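Local coordinates for protein fructuronate-tagaturonate epimerase UxaE from Cohnella laeviribosi in complex with 1 glycerol (Cohnella laeviribosi, PDB 6IL9) that probably interconverts fructuronate and tagaturonate as a zinc-containing epimerase built on a TIM barrel, at residues Asp158-Lys163 against His364-Gly369; Gln123-Leu128 against Glu165-Met170; Ser91-Leu96 against Gly337-Ile342. One frame throughout, in Å; residues are numbered along the deposited sequence.

Interaction 1: Asp158-Lys163 against His364-Gly369; sequences DGDHLK and HVKTAG. With ZN (zinc ion), chain C.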
loop_
_atom_site.group_PDB
_atom_site.type_symbol
_atom_site.label_atom_id
_atom_site.label_comp_id
_atom_site.label_asym_id
_atom_site.label_seq_id
_atom_site.Cartn_x
_atom_site.Cartn_y
_atom_site.Cartn_z
ATOM N N ASP A 158 -0.156 -3.340 6.602
ATOM C CA ASP A 158 -0.980 -2.139 6.679
ATOM C C ASP A 158 -2.413 -2.474 6.281
ATOM O O ASP A 158 -2.659 -2.958 5.168
ATOM C CB ASP A 158 -0.391 -1.059 5.761
ATOM C CG ASP A 158 -1.209 0.223 5.703
ATOM O OD1 ASP A 158 -2.075 0.485 6.570
ATOM O OD2 ASP A 158 -0.938 1.001 4.759
ATOM N N GLY A 159 -3.347 -2.238 7.197
ATOM C CA GLY A 159 -4.754 -2.255 6.860
ATOM C C GLY A 159 -5.098 -0.909 6.263
ATOM O O GLY A 159 -5.344 0.057 6.988
ATOM N N ASP A 160 -5.082 -0.833 4.940
ATOM C CA ASP A 160 -5.085 0.436 4.236
ATOM C C ASP A 160 -6.512 0.925 4.031
ATOM O O ASP A 160 -7.414 0.130 3.764
ATOM C CB ASP A 160 -4.375 0.262 2.890
ATOM C CG ASP A 160 -4.226 1.555 2.128
ATOM O OD1 ASP A 160 -4.219 2.635 2.757
ATOM O OD2 ASP A 160 -4.125 1.487 0.886
ATOM N N HIS A 161 -6.712 2.237 4.178
ATOM C CA HIS A 161 -7.991 2.884 3.871
ATOM C C HIS A 161 -9.161 2.258 4.621
ATOM O O HIS A 161 -10.226 2.016 4.046
ATOM C CB HIS A 161 -8.283 2.839 2.376
ATOM C CG HIS A 161 -7.762 4.014 1.628
ATOM N ND1 HIS A 161 -8.277 5.282 1.790
ATOM C CD2 HIS A 161 -6.784 4.114 0.700
ATOM C CE1 HIS A 161 -7.622 6.118 1.008
ATOM N NE2 HIS A 161 -6.723 5.432 0.325
ATOM N N LEU A 162 -8.967 2.013 5.916
ATOM C CA LEU A 162 -10.046 1.483 6.746
ATOM C C LEU A 162 -11.014 2.592 7.147
ATOM O O LEU A 162 -10.608 3.705 7.498
ATOM C CB LEU A 162 -9.488 0.813 7.998
ATOM C CG LEU A 162 -8.414 -0.272 7.854
ATOM C CD1 LEU A 162 -7.920 -0.684 9.226
ATOM C CD2 LEU A 162 -8.923 -1.477 7.088
ATOM N N LYS A 163 -12.308 2.273 7.104
ATOM C CA LYS A 163 -13.387 3.206 7.411
ATOM C C LYS A 163 -14.354 2.662 8.449
ATOM O O LYS A 163 -14.871 3.428 9.263
ATOM C CB LYS A 163 -14.185 3.554 6.130
ATOM C CG LYS A 163 -13.391 4.283 5.054
ATOM C CD LYS A 163 -14.253 4.551 3.816
ATOM C CE LYS A 163 -13.394 4.664 2.552
ATOM N NZ LYS A 163 -13.950 3.893 1.395
ATOM N N HIS A 364 6.652 8.135 4.861
ATOM C CA HIS A 364 6.013 6.944 4.329
ATOM C C HIS A 364 5.512 7.268 2.928
ATOM O O HIS A 364 4.891 8.312 2.720
ATOM C CB HIS A 364 4.844 6.485 5.208
ATOM C CG HIS A 364 4.298 5.155 4.805
ATOM N ND1 HIS A 364 5.053 4.007 4.855
ATOM C CD2 HIS A 364 3.087 4.790 4.313
ATOM C CE1 HIS A 364 4.335 2.986 4.426
ATOM N NE2 HIS A 364 3.136 3.433 4.091
ATOM N N VAL A 365 5.786 6.376 1.975
ATOM C CA VAL A 365 5.250 6.480 0.620
ATOM C C VAL A 365 4.515 5.184 0.315
ATOM O O VAL A 365 5.053 4.102 0.566
ATOM C CB VAL A 365 6.364 6.729 -0.411
ATOM C CG1 VAL A 365 5.808 6.648 -1.830
ATOM C CG2 VAL A 365 7.029 8.087 -0.166
ATOM N N LYS A 366 3.294 5.286 -0.224
ATOM C CA LYS A 366 2.504 4.098 -0.546
ATOM C C LYS A 366 2.439 3.865 -2.049
ATOM O O LYS A 366 2.268 4.808 -2.830
ATOM C CB LYS A 366 1.073 4.201 -0.004
ATOM C CG LYS A 366 0.996 4.189 1.493
ATOM C CD LYS A 366 -0.379 3.722 1.973
ATOM C CE LYS A 366 -0.469 3.945 3.472
ATOM N NZ LYS A 366 -1.759 3.452 4.025
ATOM N N THR A 367 2.602 2.603 -2.438
ATOM C CA THR A 367 2.384 2.117 -3.796
ATOM C C THR A 367 1.504 0.877 -3.742
ATOM O O THR A 367 1.411 0.192 -2.713
ATOM C CB THR A 367 3.695 1.742 -4.519
ATOM O OG1 THR A 367 4.179 0.488 -4.015
ATOM C CG2 THR A 367 4.757 2.816 -4.335
ATOM N N ALA A 368 0.865 0.579 -4.877
ATOM C CA ALA A 368 0.163 -0.694 -5.029
ATOM C C ALA A 368 -0.040 -1.009 -6.506
ATOM O O ALA A 368 0.547 -1.962 -7.029
ATOM C CB ALA A 368 -1.174 -0.668 -4.282
ATOM N N GLY A 369 -0.838 -0.191 -7.197
ATOM C CA GLY A 369 -1.187 -0.500 -8.574
ATOM C C GLY A 369 -0.012 -0.510 -9.535
ATOM O O GLY A 369 -0.051 -1.202 -10.559
HETATM ZN ZN ZN C . -5.068 7.116 0.108
HETATM O O HOH W 1 1.574 1.171 3.575
HETATM O O HOH W 2 -4.877 6.385 -2.065
#
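Lys366 NZ is gripped by two carboxylates from 158-163, lying 2.7 Å from Asp158 OD2 and 2.9 Å from Asp160 OD1, both as salt bridges. Asp158 offers the syn lone pair of OD2, and its side chain crosses that of the lysine at about a right angle. Asp160 comes from the opposite direction to Lys366, and the ammonium sits well above its carboxylate plane, 60° out of it. The lysine reaches this far because its chain runs extended beyond CG (chi3 -171°). Glu269 and the hydroxyl of Thr180 also bind NZ, so the buried ammonium is surrounded by acceptors.

Strands 156-162 and 363-367 are the third and eighth of the closed eight-stranded parallel TIM barrel. They are not neighbours in the sheet, and their side chains meet across the barrel interior; the nearest CA atoms, Asp160 and Lys366, are 9.7 Å apart. An alanine in place of Lys366 would probably leave the buried carboxylates of Asp158 and Asp160, and that of Glu269, without the positive charge they share. A second link runs through water 1, which donates to Asp158 OD2 and lies 2.8 Å from His364 NE2, in the plane of the imidazole at its edge.

Next to Asp160 in the chain, His161 binds zinc through NE2 at 2.4 Å; water 2, Asp273 and His343 bind the same ion. Asp182 holds His161 ND1, a second-shell bond that helps fix the ring's rotation, while Asp160 OD2 hydrogen-bonds a glycerol.

Interaction 2: Gln123-Leu128 against Glu165-Met170; sequences QSIREL and EEDIRM
Two helices on the outside of the TIM barrel, 125-131 and 165-173, meet here beside the ends of the strands that precede them, 117-124 and 156-162. Ile125, in the first turn of its helix, points at Asp167 and carries the contact. Its CD1 methyl lies 3.7 Å from Asp167 CG, and CG1 is 3.8 Å from Asp167 OD2, so the branch rests against the carboxylate group. With CG1 beside the backbone N (chi1 -67°), the ethyl arm of Ile125 extends to the facing helix. Met170, one turn on from Asp167, bends at chi3 and brings CE to 4.2 Å from the same Ile125 CD1. Leu162 packs against Ile125 from the barrel side.

The start of helix 125-131 is fixed by a capping box: Glu127 N donates to Ser124 OG at 2.9 Å, and Ser124 N donates to the anti lone pair of Glu127 OE1, at 2.8 Å. Arg99 forms a salt bridge with the other oxygen, OE2, of Glu127. Across the helices, by contrast, the contact is van der Waals packing of the Ile125 CG1-CD1 arm against a carboxylate and a thioether methyl, which implies a small, non-directional join.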
loop_
_atom_site.group_PDB
_atom_site.type_symbol
_atom_site.label_atom_id
_atom_site.label_comp_id
_atom_site.label_asym_id
_atom_site.label_seq_id
_atom_site.Cartn_x
_atom_site.Cartn_y
_atom_site.Cartn_z
ATOM N N GLN A 123 -3.119 -3.732 1.450
ATOM C CA GLN A 123 -4.221 -3.698 0.494
ATOM C C GLN A 123 -5.388 -2.974 1.146
ATOM O O GLN A 123 -5.569 -3.035 2.368
ATOM C CB GLN A 123 -4.656 -5.108 0.059
ATOM C CG GLN A 123 -3.737 -5.786 -0.969
ATOM C CD GLN A 123 -3.830 -5.136 -2.334
ATOM O OE1 GLN A 123 -4.685 -5.501 -3.149
ATOM N NE2 GLN A 123 -2.963 -4.158 -2.592
ATOM N N SER A 124 -6.165 -2.278 0.324
ATOM C CA SER A 124 -7.367 -1.597 0.786
ATOM C C SER A 124 -8.560 -2.542 0.759
ATOM O O SER A 124 -8.547 -3.579 0.092
ATOM C CB SER A 124 -7.677 -0.372 -0.079
ATOM O OG SER A 124 -8.114 -0.759 -1.374
ATOM N N ILE A 125 -9.608 -2.149 1.492
ATOM C CA ILE A 125 -10.861 -2.900 1.495
ATOM C C ILE A 125 -11.419 -3.007 0.082
ATOM O O ILE A 125 -11.899 -4.068 -0.337
ATOM C CB ILE A 125 -11.869 -2.243 2.459
ATOM C CG1 ILE A 125 -11.394 -2.381 3.902
ATOM C CG2 ILE A 125 -13.240 -2.861 2.296
ATOM C CD1 ILE A 125 -11.350 -3.817 4.387
ATOM N N ARG A 126 -11.347 -1.911 -0.683
ATOM C CA ARG A 126 -11.803 -1.934 -2.068
ATOM C C ARG A 126 -10.969 -2.887 -2.916
ATOM O O ARG A 126 -11.508 -3.627 -3.744
ATOM C CB ARG A 126 -11.759 -0.523 -2.656
ATOM C CG ARG A 126 -11.967 -0.480 -4.166
ATOM C CD ARG A 126 -12.266 0.924 -4.629
ATOM N NE ARG A 126 -13.491 1.423 -4.010
ATOM C CZ ARG A 126 -13.660 2.676 -3.601
ATOM N NH1 ARG A 126 -12.679 3.560 -3.747
ATOM N NH2 ARG A 126 -14.808 3.043 -3.044
ATOM N N GLU A 127 -9.646 -2.878 -2.732
ATOM C CA GLU A 127 -8.797 -3.794 -3.490
ATOM C C GLU A 127 -9.135 -5.249 -3.192
ATOM O O GLU A 127 -9.125 -6.090 -4.096
ATOM C CB GLU A 127 -7.330 -3.524 -3.179
ATOM C CG GLU A 127 -6.751 -2.374 -3.957
ATOM C CD GLU A 127 -5.380 -1.964 -3.450
ATOM O OE1 GLU A 127 -5.224 -1.735 -2.225
ATOM O OE2 GLU A 127 -4.452 -1.868 -4.283
ATOM N N LEU A 128 -9.398 -5.572 -1.923
ATOM C CA LEU A 128 -9.821 -6.931 -1.593
ATOM C C LEU A 128 -11.122 -7.279 -2.301
ATOM O O LEU A 128 -11.265 -8.376 -2.852
ATOM C CB LEU A 128 -9.998 -7.084 -0.086
ATOM C CG LEU A 128 -8.754 -6.909 0.783
ATOM C CD1 LEU A 128 -9.140 -7.019 2.252
ATOM C CD2 LEU A 128 -7.686 -7.930 0.403
ATOM N N GLU A 165 -15.661 0.167 11.615
ATOM C CA GLU A 165 -15.095 -0.400 12.836
ATOM C C GLU A 165 -14.888 -1.904 12.712
ATOM O O GLU A 165 -13.918 -2.446 13.253
ATOM C CB GLU A 165 -16.000 -0.084 14.030
ATOM C CG GLU A 165 -16.099 1.387 14.340
ATOM C CD GLU A 165 -16.843 1.660 15.634
ATOM O OE1 GLU A 165 -17.632 2.626 15.661
ATOM O OE2 GLU A 165 -16.637 0.919 16.615
ATOM N N GLU A 166 -15.796 -2.593 12.010
ATOM C CA GLU A 166 -15.649 -4.033 11.814
ATOM C C GLU A 166 -14.342 -4.362 11.104
ATOM O O GLU A 166 -13.668 -5.339 11.449
ATOM C CB GLU A 166 -16.840 -4.579 11.022
ATOM C CG GLU A 166 -17.209 -6.010 11.366
ATOM C CD GLU A 166 -17.736 -6.795 10.172
ATOM O OE1 GLU A 166 -17.712 -8.047 10.223
ATOM O OE2 GLU A 166 -18.180 -6.163 9.186
ATOM N N ASP A 167 -13.969 -3.547 10.116
ATOM C CA ASP A 167 -12.734 -3.762 9.371
ATOM C C ASP A 167 -11.502 -3.439 10.208
ATOM O O ASP A 167 -10.479 -4.124 10.091
ATOM C CB ASP A 167 -12.755 -2.918 8.092
ATOM C CG ASP A 167 -13.807 -3.389 7.097
ATOM O OD1 ASP A 167 -14.118 -4.600 7.095
ATOM O OD2 ASP A 167 -14.321 -2.561 6.319
ATOM N N ILE A 168 -11.590 -2.425 11.069
ATOM C CA ILE A 168 -10.499 -2.127 11.997
ATOM C C ILE A 168 -10.298 -3.282 12.976
ATOM O O ILE A 168 -9.165 -3.691 13.266
ATOM C CB ILE A 168 -10.788 -0.807 12.732
ATOM C CG1 ILE A 168 -10.825 0.344 11.723
ATOM C CG2 ILE A 168 -9.780 -0.566 13.829
ATOM C CD1 ILE A 168 -11.440 1.614 12.283
ATOM N N ARG A 169 -11.401 -3.813 13.515
ATOM C CA ARG A 169 -11.306 -4.971 14.401
ATOM C C ARG A 169 -10.688 -6.163 13.687
ATOM O O ARG A 169 -9.857 -6.875 14.261
ATOM C CB ARG A 169 -12.690 -5.347 14.934
ATOM C CG ARG A 169 -13.273 -4.360 15.920
ATOM C CD ARG A 169 -14.424 -4.984 16.717
ATOM N NE ARG A 169 -15.544 -5.365 15.862
ATOM C CZ ARG A 169 -16.521 -4.542 15.483
ATOM N NH1 ARG A 169 -16.525 -3.274 15.875
ATOM N NH2 ARG A 169 -17.497 -4.991 14.704
ATOM N N MET A 170 -11.101 -6.404 12.440
ATOM C CA MET A 170 -10.560 -7.518 11.667
ATOM C C MET A 170 -9.062 -7.353 11.459
ATOM O O MET A 170 -8.284 -8.283 11.695
ATOM C CB MET A 170 -11.287 -7.623 10.325
ATOM C CG MET A 170 -10.677 -8.622 9.335
ATOM S SD MET A 170 -11.539 -8.669 7.733
ATOM C CE MET A 170 -11.295 -7.000 7.113
#

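Interaction 3: Ser91-Leu96 against Gly337-Ile342; sequences SATIGL and GYKLSI
Segments 91-96 and 337-342 stand well apart, with CA atoms no nearer than 8.8 Å (Ser91 and Lys339), so a side chain rather than backbone pairing spans the gap. That side chain is Lys339, whose CB points toward the other segment. Its chain bends at chi3, after which the last bond runs extended and carries NZ in between Ser91 and Thr93. NZ donates to Thr93 OG1 at 2.8 Å and to the carbonyl oxygen Ser91 O at 2.9 Å. The second bond arrives from above the carbonyl plane, 38° out of it, with a C=O to donor angle of 138°. The lysine methylenes follow the same path: CD lies 3.2 Å from Ser91 O, close beside the acceptor used by the ammonium.

Strands 93-96 and 339-342 are the first and seventh of the eight parallel strands of the TIM barrel, with strand 363-367 between them in the closed sheet. The lysine thus reaches past an intervening strand, and it binds that strand too, through the backbone oxygen of Phe363.

Water 3 adds a further acceptor for Lys339 NZ, at 2.7 Å, and is hydrogen-bonded to Ser91 OG, although the CB of Ser91 points away from 337-342. Several oxygens therefore surround the ammonium, all of them formally neutral, in contrast to a carboxylate pocket. Thr93 OG1 sits between the backbone N and the carbonyl carbon (chi1 50°), from where it meets NZ and is also hydrogen-bonded to His364 ND1. The methyl Thr93 CG2 lies 3.6 Å from NZ, and Phe299 packs on both Thr93 and Lys339.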
loop_
_atom_site.group_PDB
_atom_site.type_symbol
_atom_site.label_atom_id
_atom_site.label_comp_id
_atom_site.label_asym_id
_atom_site.label_seq_id
_atom_site.Cartn_x
_atom_site.Cartn_y
_atom_site.Cartn_z
ATOM N N SER A 91 11.923 6.481 11.080
ATOM C CA SER A 91 12.663 5.814 10.019
ATOM C C SER A 91 11.877 5.985 8.728
ATOM O O SER A 91 10.789 6.568 8.715
ATOM C CB SER A 91 12.884 4.332 10.337
ATOM O OG SER A 91 11.635 3.685 10.530
ATOM N N ALA A 92 12.444 5.480 7.639
ATOM C CA ALA A 92 11.766 5.492 6.349
ATOM C C ALA A 92 11.000 4.188 6.138
ATOM O O ALA A 92 11.484 3.111 6.488
ATOM C CB ALA A 92 12.778 5.683 5.222
ATOM N N THR A 93 9.794 4.293 5.576
ATOM C CA THR A 93 8.993 3.121 5.241
ATOM C C THR A 93 8.418 3.292 3.840
ATOM O O THR A 93 8.143 4.408 3.388
ATOM C CB THR A 93 7.836 2.879 6.264
ATOM O OG1 THR A 93 7.098 4.096 6.469
ATOM C CG2 THR A 93 8.375 2.385 7.634
ATOM N N ILE A 94 8.256 2.177 3.134
ATOM C CA ILE A 94 7.590 2.212 1.838
ATOM C C ILE A 94 6.487 1.167 1.846
ATOM O O ILE A 94 6.710 0.025 2.269
ATOM C CB ILE A 94 8.564 1.992 0.663
ATOM C CG1 ILE A 94 7.773 2.026 -0.646
ATOM C CG2 ILE A 94 9.368 0.692 0.824
ATOM C CD1 ILE A 94 8.605 2.311 -1.886
ATOM N N GLY A 95 5.295 1.567 1.408
ATOM C CA GLY A 95 4.186 0.639 1.295
ATOM C C GLY A 95 4.258 -0.043 -0.054
ATOM O O GLY A 95 4.306 0.626 -1.090
ATOM N N LEU A 96 4.312 -1.364 -0.054
ATOM C CA LEU A 96 4.524 -2.138 -1.272
ATOM C C LEU A 96 3.293 -3.021 -1.491
ATOM O O LEU A 96 3.340 -4.248 -1.319
ATOM C CB LEU A 96 5.834 -2.939 -1.162
ATOM C CG LEU A 96 7.079 -2.029 -1.167
ATOM C CD1 LEU A 96 8.344 -2.766 -0.703
ATOM C CD2 LEU A 96 7.292 -1.364 -2.547
ATOM N N GLY A 337 6.111 15.069 15.610
ATOM C CA GLY A 337 6.839 13.821 15.722
ATOM C C GLY A 337 6.440 12.735 14.736
ATOM O O GLY A 337 7.182 11.757 14.593
ATOM N N TYR A 338 5.277 12.843 14.090
ATOM C CA TYR A 338 4.864 11.823 13.136
ATOM C C TYR A 338 5.492 12.126 11.777
ATOM O O TYR A 338 6.174 13.138 11.596
ATOM C CB TYR A 338 3.332 11.761 13.056
ATOM C CG TYR A 338 2.706 13.087 12.708
ATOM C CD1 TYR A 338 2.615 13.514 11.381
ATOM C CD2 TYR A 338 2.204 13.922 13.706
ATOM C CE1 TYR A 338 2.062 14.741 11.070
ATOM C CE2 TYR A 338 1.636 15.137 13.398
ATOM C CZ TYR A 338 1.578 15.540 12.078
ATOM O OH TYR A 338 1.019 16.761 11.787
ATOM N N LYS A 339 5.270 11.234 10.805
ATOM C CA LYS A 339 5.823 11.373 9.461
ATOM C C LYS A 339 4.740 11.781 8.474
ATOM O O LYS A 339 3.573 11.424 8.634
ATOM C CB LYS A 339 6.434 10.052 8.969
ATOM C CG LYS A 339 7.324 9.344 9.965
ATOM C CD LYS A 339 8.095 8.231 9.283
ATOM C CE LYS A 339 7.195 7.133 8.753
ATOM N NZ LYS A 339 8.012 5.934 8.323
ATOM N N LEU A 340 5.147 12.476 7.412
ATOM C CA LEU A 340 4.257 12.657 6.273
ATOM C C LEU A 340 4.113 11.355 5.504
ATOM O O LEU A 340 5.087 10.618 5.304
ATOM C CB LEU A 340 4.796 13.734 5.334
ATOM C CG LEU A 340 4.796 15.164 5.844
ATOM C CD1 LEU A 340 5.310 16.067 4.716
ATOM C CD2 LEU A 340 3.409 15.574 6.289
ATOM N N SER A 341 2.890 11.082 5.057
ATOM C CA SER A 341 2.579 9.909 4.248
ATOM C C SER A 341 2.098 10.354 2.876
ATOM O O SER A 341 1.205 11.202 2.773
ATOM C CB SER A 341 1.513 9.057 4.930
ATOM O OG SER A 341 1.294 7.878 4.185
ATOM N N ILE A 342 2.682 9.776 1.830
ATOM C CA ILE A 342 2.357 10.109 0.443
ATOM C C ILE A 342 1.536 8.967 -0.134
ATOM O O ILE A 342 2.077 7.894 -0.418
ATOM C CB ILE A 342 3.621 10.334 -0.403
ATOM C CG1 ILE A 342 4.669 11.169 0.345
ATOM C CG2 ILE A 342 3.249 10.943 -1.757
ATOM C CD1 ILE A 342 4.243 12.575 0.646
HETATM O O HOH W 3 9.102 4.854 10.582
#

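Overall arrangement
Interactions 1 and 3 both bridge barrel strands that are not neighbours, each with one lysine. Interaction 1 is fully buried near the chain's centre and pairs its lysine with acids beside the zinc; interaction 3, partly buried and about 11 Å from it between centres, uses neutral oxygens and a water. They join directly where His364 meets Thr93, and through the backbone where Val365 O meets Gly95 N. Interaction 2 is a surface contact of outer helices, held by van der Waals packing, partly against a carboxylate. Its helices directly follow strands 117-124 and 156-162, neighbours in the barrel, the second of which carries interaction 1. It packs on interaction 1 through Ser124, Glu127 and Ile168, but does not touch interaction 3.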